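Local atomic coordinates of non-toxic crystal protein (Bacillus thuringiensis, PDB entry 2D42), a protein that is a non-toxic component of parasporal inclusions whose structure closely resembles beta-pore-forming toxins, although what it does for the bacterium is not established. Residues R7-Y12 and G25-D30; P209-S214 and A220-E225. All coordinates share one frame; numbering follows the deposited sequence.

Interaction 1. Residues R7-Y12 and G25-D30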
loop_
_atom_site.group_PDB
_atom_site.type_symbol
_atom_site.label_atom_id
_atom_site.label_comp_id
_atom_site.label_asym_id
_atom_site.label_seq_id
_atom_site.Cartn_x
_atom_site.Cartn_y
_atom_site.Cartn_z
ATOM N N ARG A 7 2.753 -24.615 -5.238
ATOM C CA ARG A 7 3.647 -25.495 -4.498
ATOM C C ARG A 7 2.821 -26.305 -3.492
ATOM O O ARG A 7 3.036 -27.510 -3.322
ATOM C CB ARG A 7 4.713 -24.662 -3.776
ATOM C CG ARG A 7 5.549 -25.429 -2.762
ATOM C CD ARG A 7 6.294 -26.592 -3.397
ATOM N NE ARG A 7 6.968 -27.397 -2.383
ATOM C CZ ARG A 7 7.335 -28.665 -2.552
ATOM N NH1 ARG A 7 7.093 -29.282 -3.703
ATOM N NH2 ARG A 7 7.934 -29.320 -1.564
ATOM N N GLU A 8 1.873 -25.638 -2.831
ATOM C CA GLU A 8 1.002 -26.302 -1.865
ATOM C C GLU A 8 0.180 -27.381 -2.584
ATOM O O GLU A 8 -0.047 -28.460 -2.039
ATOM C CB GLU A 8 0.044 -25.298 -1.208
ATOM C CG GLU A 8 0.702 -24.220 -0.353
ATOM C CD GLU A 8 1.443 -24.782 0.857
ATOM O OE1 GLU A 8 0.877 -25.642 1.570
ATOM O OE2 GLU A 8 2.588 -24.349 1.099
ATOM N N LEU A 9 -0.264 -27.072 -3.801
ATOM C CA LEU A 9 -1.059 -28.008 -4.606
ATOM C C LEU A 9 -0.203 -29.247 -4.893
ATOM O O LEU A 9 -0.658 -30.380 -4.761
ATOM C CB LEU A 9 -1.488 -27.342 -5.927
ATOM C CG LEU A 9 -2.248 -28.215 -6.938
ATOM C CD1 LEU A 9 -3.572 -28.673 -6.328
ATOM C CD2 LEU A 9 -2.481 -27.438 -8.230
ATOM N N GLU A 10 1.045 -29.013 -5.274
ATOM C CA GLU A 10 1.977 -30.097 -5.562
ATOM C C GLU A 10 2.184 -30.954 -4.304
ATOM O O GLU A 10 2.150 -32.185 -4.368
ATOM C CB GLU A 10 3.309 -29.515 -6.047
ATOM C CG GLU A 10 4.303 -30.533 -6.581
ATOM C CD GLU A 10 5.588 -29.876 -7.058
ATOM O OE1 GLU A 10 6.304 -29.290 -6.215
ATOM O OE2 GLU A 10 5.877 -29.936 -8.272
ATOM N N ILE A 11 2.383 -30.302 -3.161
ATOM C CA ILE A 11 2.583 -31.017 -1.899
ATOM C C ILE A 11 1.363 -31.871 -1.580
ATOM O O ILE A 11 1.484 -33.031 -1.183
ATOM C CB ILE A 11 2.824 -30.037 -0.730
ATOM C CG1 ILE A 11 4.164 -29.322 -0.925
ATOM C CG2 ILE A 11 2.785 -30.782 0.594
ATOM C CD1 ILE A 11 4.446 -28.230 0.102
ATOM N N TYR A 12 0.184 -31.289 -1.745
ATOM C CA TYR A 12 -1.047 -32.012 -1.488
ATOM C C TYR A 12 -1.153 -33.239 -2.400
ATOM O O TYR A 12 -1.508 -34.322 -1.950
ATOM C CB TYR A 12 -2.253 -31.112 -1.731
ATOM C CG TYR A 12 -3.562 -31.855 -1.665
ATOM C CD1 TYR A 12 -4.205 -32.067 -0.448
ATOM C CD2 TYR A 12 -4.154 -32.365 -2.824
ATOM C CE1 TYR A 12 -5.410 -32.766 -0.384
ATOM C CE2 TYR A 12 -5.357 -33.068 -2.773
ATOM C CZ TYR A 12 -5.981 -33.262 -1.551
ATOM O OH TYR A 12 -7.189 -33.925 -1.496
ATOM N N GLY A 25 1.595 -37.451 -11.049
ATOM C CA GLY A 25 2.039 -37.078 -12.373
ATOM C C GLY A 25 2.359 -35.595 -12.444
ATOM O O GLY A 25 3.504 -35.202 -12.682
ATOM N N SER A 26 1.342 -34.769 -12.234
ATOM C CA SER A 26 1.516 -33.324 -12.285
ATOM C C SER A 26 0.282 -32.641 -11.706
ATOM O O SER A 26 -0.697 -33.303 -11.361
ATOM C CB SER A 26 1.720 -32.886 -13.736
ATOM O OG SER A 26 0.580 -33.215 -14.516
ATOM N N SER A 27 0.342 -31.316 -11.593
ATOM C CA SER A 27 -0.774 -30.533 -11.076
ATOM C C SER A 27 -0.640 -29.099 -11.566
ATOM O O SER A 27 0.467 -28.620 -11.828
ATOM C CB SER A 27 -0.814 -30.570 -9.538
ATOM O OG SER A 27 0.350 -29.998 -8.962
ATOM N N TYR A 28 -1.775 -28.422 -11.699
ATOM C CA TYR A 28 -1.799 -27.045 -12.175
ATOM C C TYR A 28 -3.142 -26.409 -11.841
ATOM O O TYR A 28 -4.069 -27.090 -11.405
ATOM C CB TYR A 28 -1.554 -27.018 -13.689
ATOM C CG TYR A 28 -2.336 -28.073 -14.448
ATOM C CD1 TYR A 28 -3.666 -27.864 -14.812
ATOM C CD2 TYR A 28 -1.751 -29.299 -14.773
ATOM C CE1 TYR A 28 -4.397 -28.850 -15.480
ATOM C CE2 TYR A 28 -2.473 -30.294 -15.440
ATOM C CZ TYR A 28 -3.794 -30.061 -15.789
ATOM O OH TYR A 28 -4.512 -31.035 -16.446
ATOM N N SER A 29 -3.238 -25.102 -12.039
ATOM C CA SER A 29 -4.474 -24.377 -11.771
ATOM C C SER A 29 -5.536 -24.715 -12.823
ATOM O O SER A 29 -5.217 -24.910 -13.993
ATOM C CB SER A 29 -4.208 -22.870 -11.778
ATOM O OG SER A 29 -5.412 -22.151 -11.610
ATOM N N ASP A 30 -6.792 -24.775 -12.393
ATOM C CA ASP A 30 -7.918 -25.081 -13.275
ATOM C C ASP A 30 -8.376 -23.847 -14.050
ATOM O O ASP A 30 -8.943 -22.918 -13.474
ATOM C CB ASP A 30 -9.076 -25.625 -12.440
ATOM C CG ASP A 30 -10.328 -25.859 -13.253
ATOM O OD1 ASP A 30 -10.260 -25.794 -14.499
ATOM O OD2 ASP A 30 -11.382 -26.125 -12.636
#

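Interaction 2. Residues P209-S214 and A220-E225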
loop_
_atom_site.group_PDB
_atom_site.type_symbol
_atom_site.label_atom_id
_atom_site.label_comp_id
_atom_site.label_asym_id
_atom_site.label_seq_id
_atom_site.Cartn_x
_atom_site.Cartn_y
_atom_site.Cartn_z
ATOM N N PRO A 209 0.211 -22.433 6.871
ATOM C CA PRO A 209 0.127 -21.302 7.804
ATOM C C PRO A 209 -0.446 -20.032 7.186
ATOM O O PRO A 209 -0.248 -19.769 6.001
ATOM C CB PRO A 209 1.583 -21.093 8.237
ATOM C CG PRO A 209 2.231 -22.415 7.971
ATOM C CD PRO A 209 1.611 -22.831 6.672
ATOM N N GLY A 210 -1.146 -19.250 8.003
ATOM C CA GLY A 210 -1.709 -17.990 7.543
ATOM C C GLY A 210 -3.123 -18.006 6.987
ATOM O O GLY A 210 -3.604 -16.991 6.476
ATOM N N PHE A 211 -3.810 -19.136 7.099
ATOM C CA PHE A 211 -5.162 -19.228 6.558
ATOM C C PHE A 211 -6.237 -19.714 7.517
ATOM O O PHE A 211 -5.980 -20.524 8.402
ATOM C CB PHE A 211 -5.179 -20.180 5.363
ATOM C CG PHE A 211 -4.380 -19.718 4.187
ATOM C CD1 PHE A 211 -4.976 -18.959 3.181
ATOM C CD2 PHE A 211 -3.050 -20.100 4.042
ATOM C CE1 PHE A 211 -4.259 -18.595 2.043
ATOM C CE2 PHE A 211 -2.326 -19.737 2.907
ATOM C CZ PHE A 211 -2.936 -18.986 1.906
ATOM N N THR A 212 -7.450 -19.207 7.331
ATOM C CA THR A 212 -8.589 -19.672 8.106
ATOM C C THR A 212 -9.505 -20.100 6.969
ATOM O O THR A 212 -9.670 -19.366 5.996
ATOM C CB THR A 212 -9.245 -18.566 8.955
ATOM O OG1 THR A 212 -9.833 -17.581 8.106
ATOM C CG2 THR A 212 -8.204 -17.916 9.865
ATOM N N ILE A 213 -10.071 -21.297 7.080
ATOM C CA ILE A 213 -10.919 -21.860 6.030
ATOM C C ILE A 213 -12.417 -21.758 6.276
ATOM O O ILE A 213 -12.885 -21.953 7.392
ATOM C CB ILE A 213 -10.610 -23.356 5.828
ATOM C CG1 ILE A 213 -9.100 -23.614 5.946
ATOM C CG2 ILE A 213 -11.165 -23.819 4.486
ATOM C CD1 ILE A 213 -8.244 -22.882 4.949
ATOM N N SER A 214 -13.171 -21.484 5.219
ATOM C CA SER A 214 -14.618 -21.406 5.339
ATOM C C SER A 214 -15.311 -22.262 4.282
ATOM O O SER A 214 -15.502 -21.824 3.151
ATOM C CB SER A 214 -15.093 -19.960 5.199
ATOM O OG SER A 214 -16.509 -19.894 5.287
ATOM N N ALA A 220 -10.791 -19.373 1.453
ATOM C CA ALA A 220 -9.822 -19.351 2.532
ATOM C C ALA A 220 -9.429 -17.893 2.705
ATOM O O ALA A 220 -9.238 -17.178 1.725
ATOM C CB ALA A 220 -8.610 -20.191 2.171
ATOM N N TYR A 221 -9.336 -17.439 3.949
ATOM C CA TYR A 221 -8.955 -16.061 4.203
ATOM C C TYR A 221 -7.488 -16.041 4.610
ATOM O O TYR A 221 -7.087 -16.713 5.561
ATOM C CB TYR A 221 -9.824 -15.451 5.310
ATOM C CG TYR A 221 -11.240 -15.126 4.879
ATOM C CD1 TYR A 221 -12.266 -16.065 4.989
ATOM C CD2 TYR A 221 -11.549 -13.872 4.350
ATOM C CE1 TYR A 221 -13.583 -15.758 4.582
ATOM C CE2 TYR A 221 -12.850 -13.557 3.938
ATOM C CZ TYR A 221 -13.863 -14.501 4.058
ATOM O OH TYR A 221 -15.145 -14.174 3.652
ATOM N N PHE A 222 -6.683 -15.289 3.875
ATOM C CA PHE A 222 -5.259 -15.206 4.179
ATOM C C PHE A 222 -4.935 -13.964 4.997
ATOM O O PHE A 222 -5.472 -12.886 4.747
ATOM C CB PHE A 222 -4.430 -15.171 2.886
ATOM C CG PHE A 222 -2.961 -14.919 3.115
ATOM C CD1 PHE A 222 -2.131 -15.928 3.590
ATOM C CD2 PHE A 222 -2.418 -13.652 2.901
ATOM C CE1 PHE A 222 -0.774 -15.679 3.856
ATOM C CE2 PHE A 222 -1.075 -13.392 3.160
ATOM C CZ PHE A 222 -0.248 -14.405 3.640
ATOM N N THR A 223 -4.063 -14.117 5.985
ATOM C CA THR A 223 -3.644 -12.972 6.778
ATOM C C THR A 223 -2.123 -12.947 6.809
ATOM O O THR A 223 -1.481 -13.856 7.334
ATOM C CB THR A 223 -4.206 -13.007 8.211
ATOM O OG1 THR A 223 -5.626 -12.817 8.161
ATOM C CG2 THR A 223 -3.595 -11.877 9.055
ATOM N N GLY A 224 -1.564 -11.904 6.208
ATOM C CA GLY A 224 -0.127 -11.756 6.149
ATOM C C GLY A 224 0.353 -10.470 6.797
ATOM O O GLY A 224 -0.389 -9.802 7.526
ATOM N N GLU A 225 1.590 -10.106 6.498
ATOM C CA GLU A 225 2.181 -8.929 7.099
ATOM C C GLU A 225 3.196 -8.235 6.205
ATOM O O GLU A 225 3.874 -8.867 5.393
ATOM C CB GLU A 225 2.849 -9.349 8.406
ATOM C CG GLU A 225 3.515 -8.246 9.188
ATOM C CD GLU A 225 4.413 -8.807 10.271
ATOM O OE1 GLU A 225 3.975 -9.738 10.982
ATOM O OE2 GLU A 225 5.555 -8.322 10.409
#

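Interaction 1. Residues R7-Y12 and G25-D30
Leu9 does most of the touching between helix 5-19 and strand 23-29, with Glu10 adding a smaller contact to Ser27. Leu9 CB points at the strand. CG is swung anti to the backbone N (chi1 176°), which carries the branch point outward to Ser27, 3.7 Å from Leu9 CG to Ser27 OG. CD2 then runs on along the strand, 3.8 Å from Ser27 CB, and ends against the next backbone, with Leu9 CD2 3.6 Å from Tyr28 O. Ser27 turns its hydroxymethyl group to the helix, so that OG also rests near Glu10 CA at 3.8 Å. No hydrogen bond crosses here; Ser27 OG bonds instead to Tyr24 OH of its own strand. Beyond CB the extended Glu10 chain turns away and forms a salt bridge within the helix, Arg7 NH1 to Glu10 OE1 2.6 Å, bent (131°) and on the anti side of the carboxylate. Leu9 also touches Ile179 and Val197. Tyr28 and its neighbours pair with strand 150-185, where a classic beta bulge sets Gly25 and Ser26 against the single residue Arg180. A helix laid over a beta-sheet, roughly antiparallel to the strand beneath but well askew (144°), is what this contact represents.

Interaction 2. Residues P209-S214 and A220-E225
Three backbone hydrogen bonds tie strand 211-214 to the start of strand 219-244 as an antiparallel beta hairpin. Thr212 and Tyr221 form the hydrogen-bonded pair: Tyr221 N gives to Thr212 O at 2.8 Å and close to straight (170°), and Thr212 N returns a bond to Tyr221 O at 3.1 Å. Two residues further along, past the non-hydrogen-bonded pair Phe211-Phe222, Thr223 N donates to Gly210 O at 3.0 Å, just before strand 211-214 begins, where Gly210 takes a positive phi that suits glycine. Weaker CA-H...O contacts fill in between, among them Phe222 CA to Gly210 O.

The side chains of the pairs fall on two faces. On one, Thr212 OG1 sits 3.5 Å from Tyr221 CB, while the phenol hydroxyl is held by Arg219. On the other lie Phe211, Ile213, Ala220 and Phe222, packed toward Leu203 and Ile200 of helix 199-206 and Val93 of strand 71-94. Ile213 CD1 and Phe211 CD1 both close on the Ala220 methyl, the former at 3.9 Å. The two phenyl rings meet obliquely, centroids 5.1 Å apart and planes at 55°. Phe222 CG stands anti to its own N (chi1 173°), which leans the ring toward Gly210, just before the partner strand, and brings CD1 over a face of Phe211, offset toward the rim, 3.6 Å from Phe211 CZ.

Overall arrangement
Both contacts belong to the same end of this elongated, strand-rich chain, with centres about 19 Å apart and nearest atoms about 6 Å apart, and they do not touch. Strand 150-185 serves both: it pairs with 25-30 in interaction 1 and with 220-225 in interaction 2, and helix 199-206 packs on Ile11 and Tyr12, neighbours of Leu9 and Glu10 that do not themselves reach 25-30, and on Phe211, Ile213 and Ala220 of interaction 2. Interaction 1 is a small, partly buried helix-on-sheet contact made by van der Waals touches alone. Interaction 2 buries nearly three times the surface and combines backbone hydrogen bonding with an aromatic and aliphatic inner face, leaving Thr212 on the exposed side.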